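Local coordinates for protein hemoglobin component VII (Tokunagayusurika akamusi, PDB 1X46) that probably carries or stores oxygen in midge larvae, as a haem-binding globin that holds its iron in a pocket between packed helices, at residues 12-26 / 69-81. Sequence-based numbering, arbitrary orientation.
Sequences IALVKSSWAQIHDKE and VSVINEAIALMGV. With HEM (protoporphyrin IX containing Fe), chain B.
The packing of the globin A helix against the E helix is carried here by W19, V15, K16 and I12 of 12-26 facing V69, I72, N73, I76 and M79 of 69-81. The axes of 12-20 and 69-78 run roughly antiparallel, 148° apart, with a closest approach of 10.2 Å. W19 is the knob in a hole made by V69, I72, N73 and I76; its CG lies anti to the backbone N (chi1 178°), which carries the indole across to the E helix. Two methyls lie over one face: I72 CG2 is 3.7 Å from the centroid of the W19 six-membered ring, and I76 CD1 is equally far from that of the five-membered ring, both CH-pi contacts. The opposite face bears H23 CB. At the indole edge W19 NE1 donates to N73 OD1 (2.7 Å), in the amide's carbonyl plane, although the angle at the hydrogen is a bent 141°. A water joins N73 ND2 to H23 O, so both ends of the amide are engaged. K16 runs extended past I76, CG against CG2, and its NZ reaches beyond the helix end to donate to M79 O (2.9 Å) from above the carbonyl plane; there I12 CD1 rests on G80 CA at 3.6 Å. W135 of helix 129-146 packs on both V15 and I76. Were W19 an alanine, N73 OD1 would probably lose its indole donor and a gap would open beneath the I72 and I76 methyls. Because I72 CG1 also touches the haem methyl CMB (3.9 Å), a single residue links this apolar interface, polar at its margins, to the haem pocket.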
# COMPACT_ATOMS: atom_id res chain seq x y z
N ILE A 12 3.78 13.58 -6.89
CA ILE A 12 2.81 12.66 -7.49
C ILE A 12 3.46 11.88 -8.64
O ILE A 12 3.31 10.65 -8.74
CB ILE A 12 1.54 13.42 -7.96
CG1 ILE A 12 0.80 14.00 -6.74
CG2 ILE A 12 0.63 12.51 -8.81
CD1 ILE A 12 -0.31 15.00 -7.07
N ALA A 13 4.21 12.57 -9.49
CA ALA A 13 4.88 11.87 -10.58
C ALA A 13 5.89 10.86 -10.08
O ALA A 13 6.04 9.78 -10.66
CB ALA A 13 5.53 12.88 -11.57
N LEU A 14 6.57 11.19 -8.98
CA LEU A 14 7.60 10.28 -8.44
C LEU A 14 6.96 9.00 -7.92
O LEU A 14 7.50 7.90 -8.14
CB LEU A 14 8.40 10.92 -7.32
CG LEU A 14 9.42 12.01 -7.69
CD1 LEU A 14 10.00 12.62 -6.42
CD2 LEU A 14 10.51 11.46 -8.57
N VAL A 15 5.82 9.15 -7.24
CA VAL A 15 5.04 7.99 -6.82
C VAL A 15 4.52 7.19 -8.02
O VAL A 15 4.71 5.99 -8.07
CB VAL A 15 3.87 8.41 -5.91
CG1 VAL A 15 2.90 7.25 -5.66
CG2 VAL A 15 4.41 9.02 -4.58
N LYS A 16 3.88 7.85 -9.00
CA LYS A 16 3.38 7.09 -10.15
C LYS A 16 4.50 6.34 -10.90
O LYS A 16 4.33 5.16 -11.25
CB LYS A 16 2.63 8.00 -11.13
CG LYS A 16 1.33 8.55 -10.63
CD LYS A 16 0.65 9.46 -11.65
CE LYS A 16 -0.70 9.91 -11.09
NZ LYS A 16 -1.40 10.91 -11.96
N SER A 17 5.64 7.00 -11.10
CA SER A 17 6.71 6.38 -11.88
C SER A 17 7.43 5.26 -11.14
O SER A 17 7.75 4.23 -11.73
CB SER A 17 7.70 7.40 -12.44
OG SER A 17 8.24 8.21 -11.42
N SER A 18 7.67 5.44 -9.84
CA SER A 18 8.30 4.40 -9.06
C SER A 18 7.35 3.21 -8.83
O SER A 18 7.75 2.05 -8.86
CB SER A 18 8.89 4.96 -7.75
OG SER A 18 7.90 5.52 -6.91
N TRP A 19 6.06 3.52 -8.66
CA TRP A 19 5.05 2.47 -8.61
C TRP A 19 5.02 1.62 -9.87
O TRP A 19 4.90 0.40 -9.81
CB TRP A 19 3.67 3.09 -8.32
CG TRP A 19 2.58 2.06 -8.32
CD1 TRP A 19 1.51 1.99 -9.19
CD2 TRP A 19 2.42 0.97 -7.40
NE1 TRP A 19 0.71 0.93 -8.85
CE2 TRP A 19 1.24 0.29 -7.76
CE3 TRP A 19 3.15 0.51 -6.29
CZ2 TRP A 19 0.79 -0.86 -7.06
CZ3 TRP A 19 2.70 -0.62 -5.60
CH2 TRP A 19 1.53 -1.30 -5.99
N ALA A 20 5.10 2.30 -11.01
CA ALA A 20 5.09 1.59 -12.29
C ALA A 20 6.25 0.58 -12.41
O ALA A 20 6.15 -0.40 -13.17
CB ALA A 20 5.12 2.60 -13.45
N GLN A 21 7.32 0.80 -11.64
CA GLN A 21 8.48 -0.10 -11.65
C GLN A 21 8.23 -1.38 -10.84
O GLN A 21 8.96 -2.36 -11.02
CB GLN A 21 9.71 0.63 -11.09
CG GLN A 21 10.26 1.73 -11.98
CD GLN A 21 11.69 2.09 -11.61
OE1 GLN A 21 12.59 1.24 -11.71
NE2 GLN A 21 11.90 3.33 -11.16
N ILE A 22 7.24 -1.38 -9.95
CA ILE A 22 6.99 -2.54 -9.09
C ILE A 22 5.58 -3.09 -9.18
O ILE A 22 5.30 -4.14 -8.60
CB ILE A 22 7.36 -2.21 -7.61
CG1 ILE A 22 6.40 -1.15 -7.02
CG2 ILE A 22 8.83 -1.76 -7.52
CD1 ILE A 22 6.45 -1.14 -5.50
N HIS A 23 4.69 -2.43 -9.92
CA HIS A 23 3.30 -2.88 -9.86
C HIS A 23 2.98 -4.21 -10.50
O HIS A 23 1.91 -4.79 -10.25
CB HIS A 23 2.32 -1.77 -10.25
CG HIS A 23 2.38 -1.34 -11.68
ND1 HIS A 23 3.11 -2.00 -12.65
CD2 HIS A 23 1.77 -0.31 -12.31
CE1 HIS A 23 2.95 -1.39 -13.81
NE2 HIS A 23 2.14 -0.36 -13.64
N ASP A 24 3.92 -4.74 -11.29
CA ASP A 24 3.77 -6.05 -11.84
C ASP A 24 4.55 -7.07 -11.01
O ASP A 24 4.75 -8.22 -11.43
CB ASP A 24 4.21 -6.05 -13.30
CG ASP A 24 5.69 -5.80 -13.46
OD1 ASP A 24 6.30 -5.06 -12.65
OD2 ASP A 24 6.33 -6.33 -14.39
N LYS A 25 4.90 -6.69 -9.78
CA LYS A 25 5.58 -7.57 -8.84
C LYS A 25 4.67 -7.84 -7.63
O LYS A 25 5.14 -7.86 -6.50
CB LYS A 25 6.91 -6.97 -8.38
CG LYS A 25 7.93 -6.77 -9.53
CD LYS A 25 9.20 -6.08 -9.04
CE LYS A 25 10.26 -5.99 -10.14
NZ LYS A 25 9.83 -5.13 -11.30
N GLU A 26 3.37 -8.03 -7.88
CA GLU A 26 2.36 -8.14 -6.81
C GLU A 26 2.69 -9.22 -5.81
O GLU A 26 2.65 -9.01 -4.61
CB GLU A 26 1.00 -8.48 -7.43
CG GLU A 26 0.57 -7.60 -8.60
CD GLU A 26 0.86 -8.21 -9.95
OE1 GLU A 26 1.97 -8.71 -10.17
OE2 GLU A 26 -0.06 -8.17 -10.82
N VAL A 69 -3.07 -4.91 -4.97
CA VAL A 69 -2.44 -4.06 -5.98
C VAL A 69 -3.47 -3.40 -6.88
O VAL A 69 -3.28 -2.26 -7.31
CB VAL A 69 -1.40 -4.88 -6.79
CG1 VAL A 69 -1.05 -4.18 -8.12
CG2 VAL A 69 -0.16 -5.06 -5.93
N SER A 70 -4.58 -4.07 -7.10
CA SER A 70 -5.68 -3.49 -7.86
C SER A 70 -6.14 -2.18 -7.23
O SER A 70 -6.37 -1.19 -7.92
CB SER A 70 -6.86 -4.44 -7.94
OG SER A 70 -7.87 -3.92 -8.82
N VAL A 71 -6.28 -2.17 -5.91
CA VAL A 71 -6.72 -0.97 -5.20
C VAL A 71 -5.63 0.09 -5.21
O VAL A 71 -5.89 1.26 -5.47
CB VAL A 71 -7.11 -1.32 -3.76
CG1 VAL A 71 -7.42 -0.04 -2.94
CG2 VAL A 71 -8.32 -2.23 -3.76
N ILE A 72 -4.39 -0.31 -4.96
CA ILE A 72 -3.31 0.69 -5.01
C ILE A 72 -3.20 1.32 -6.39
O ILE A 72 -3.05 2.53 -6.49
CB ILE A 72 -1.94 0.08 -4.55
CG1 ILE A 72 -2.05 -0.43 -3.12
CG2 ILE A 72 -0.81 1.13 -4.64
CD1 ILE A 72 -0.80 -1.18 -2.57
N ASN A 73 -3.25 0.49 -7.43
CA ASN A 73 -3.21 0.95 -8.81
C ASN A 73 -4.28 2.00 -9.07
O ASN A 73 -3.99 3.04 -9.70
CB ASN A 73 -3.50 -0.20 -9.76
CG ASN A 73 -2.31 -1.04 -10.07
OD1 ASN A 73 -1.18 -0.77 -9.64
ND2 ASN A 73 -2.55 -2.11 -10.81
N GLU A 74 -5.51 1.71 -8.66
CA GLU A 74 -6.59 2.67 -8.87
C GLU A 74 -6.35 3.94 -8.10
O GLU A 74 -6.56 5.05 -8.63
CB GLU A 74 -7.96 2.10 -8.52
CG GLU A 74 -9.05 3.06 -8.98
CD GLU A 74 -10.47 2.63 -8.67
OE1 GLU A 74 -10.69 1.64 -7.93
OE2 GLU A 74 -11.38 3.33 -9.17
N ALA A 75 -5.96 3.81 -6.84
CA ALA A 75 -5.75 5.03 -6.04
C ALA A 75 -4.66 5.89 -6.68
O ALA A 75 -4.80 7.12 -6.79
CB ALA A 75 -5.37 4.66 -4.60
N ILE A 76 -3.57 5.27 -7.10
CA ILE A 76 -2.48 6.05 -7.63
C ILE A 76 -2.92 6.69 -8.96
O ILE A 76 -2.59 7.85 -9.22
CB ILE A 76 -1.16 5.22 -7.68
CG1 ILE A 76 -0.67 5.00 -6.24
CG2 ILE A 76 -0.07 5.93 -8.50
CD1 ILE A 76 0.52 3.99 -6.13
N ALA A 77 -3.72 5.98 -9.77
CA ALA A 77 -4.29 6.54 -11.02
C ALA A 77 -5.14 7.79 -10.80
O ALA A 77 -5.13 8.71 -11.64
CB ALA A 77 -5.11 5.50 -11.77
N LEU A 78 -5.85 7.81 -9.67
CA LEU A 78 -6.72 8.92 -9.28
C LEU A 78 -5.99 10.16 -8.71
O LEU A 78 -6.62 11.21 -8.51
CB LEU A 78 -7.80 8.46 -8.31
CG LEU A 78 -8.81 7.46 -8.88
CD1 LEU A 78 -9.63 6.91 -7.76
CD2 LEU A 78 -9.71 8.13 -9.94
N MET A 79 -4.70 10.02 -8.43
CA MET A 79 -3.89 11.13 -7.90
C MET A 79 -3.62 12.18 -8.96
O MET A 79 -3.49 11.86 -10.13
CB MET A 79 -2.56 10.62 -7.40
CG MET A 79 -2.66 9.87 -6.14
SD MET A 79 -1.11 9.00 -5.71
CE MET A 79 -0.02 10.31 -5.27
N GLY A 80 -3.50 13.44 -8.53
CA GLY A 80 -2.97 14.48 -9.41
C GLY A 80 -3.98 15.37 -10.09
O GLY A 80 -3.59 16.33 -10.78
N VAL A 81 -5.26 15.05 -9.91
CA VAL A 81 -6.38 15.71 -10.59
C VAL A 81 -7.45 16.09 -9.57
O VAL A 81 -8.02 15.24 -8.88
CB VAL A 81 -7.00 14.76 -11.65
CG1 VAL A 81 -8.12 15.43 -12.38
CG2 VAL A 81 -5.95 14.31 -12.67
CHA HEM B . -8.43 -7.94 2.68
CHB HEM B . -6.59 -4.12 0.34
CHC HEM B . -3.50 -3.39 3.99
CHD HEM B . -5.30 -7.20 6.34
C1A HEM B . -8.15 -7.01 1.72
C2A HEM B . -8.79 -6.96 0.42
C3A HEM B . -8.27 -5.91 -0.21
C4A HEM B . -7.34 -5.23 0.66
CMA HEM B . -8.64 -5.43 -1.63
CAA HEM B . -9.80 -8.01 -0.14
CBA HEM B . -11.25 -7.92 0.38
CGA HEM B . -11.89 -6.63 -0.09
O1A HEM B . -12.33 -5.83 0.77
O2A HEM B . -11.96 -6.39 -1.32
C1B HEM B . -5.56 -3.61 1.08
C2B HEM B . -4.70 -2.50 0.74
C3B HEM B . -3.84 -2.30 1.77
C4B HEM B . -4.17 -3.28 2.78
CMB HEM B . -4.79 -1.73 -0.60
CAB HEM B . -2.69 -1.28 1.96
CBB HEM B . -2.43 -0.27 1.14
C1C HEM B . -3.70 -4.34 4.95
C2C HEM B . -2.98 -4.49 6.21
C3C HEM B . -3.45 -5.56 6.84
C4C HEM B . -4.52 -6.11 6.03
CMC HEM B . -1.85 -3.54 6.70
CAC HEM B . -3.00 -6.12 8.22
C1D HEM B . -6.33 -7.70 5.60
C2D HEM B . -7.12 -8.84 5.98
C3D HEM B . -8.09 -9.06 4.86
C4D HEM B . -7.76 -8.05 3.88
CMD HEM B . -6.99 -9.65 7.29
CAD HEM B . -9.17 -10.17 4.78
CBD HEM B . -8.56 -11.48 4.29
CGD HEM B . -9.59 -12.59 4.35
O1D HEM B . -10.81 -12.30 4.35
O2D HEM B . -9.19 -13.77 4.41
NA HEM B . -7.29 -5.95 1.83
NB HEM B . -5.19 -4.08 2.34
NC HEM B . -4.65 -5.34 4.88
ND HEM B . -6.74 -7.23 4.34
FE HEM B . -5.97 -5.64 3.35
O HOH W 1 -0.45 -4.31 -11.65
O HOH W 2 -4.51 -6.88 2.54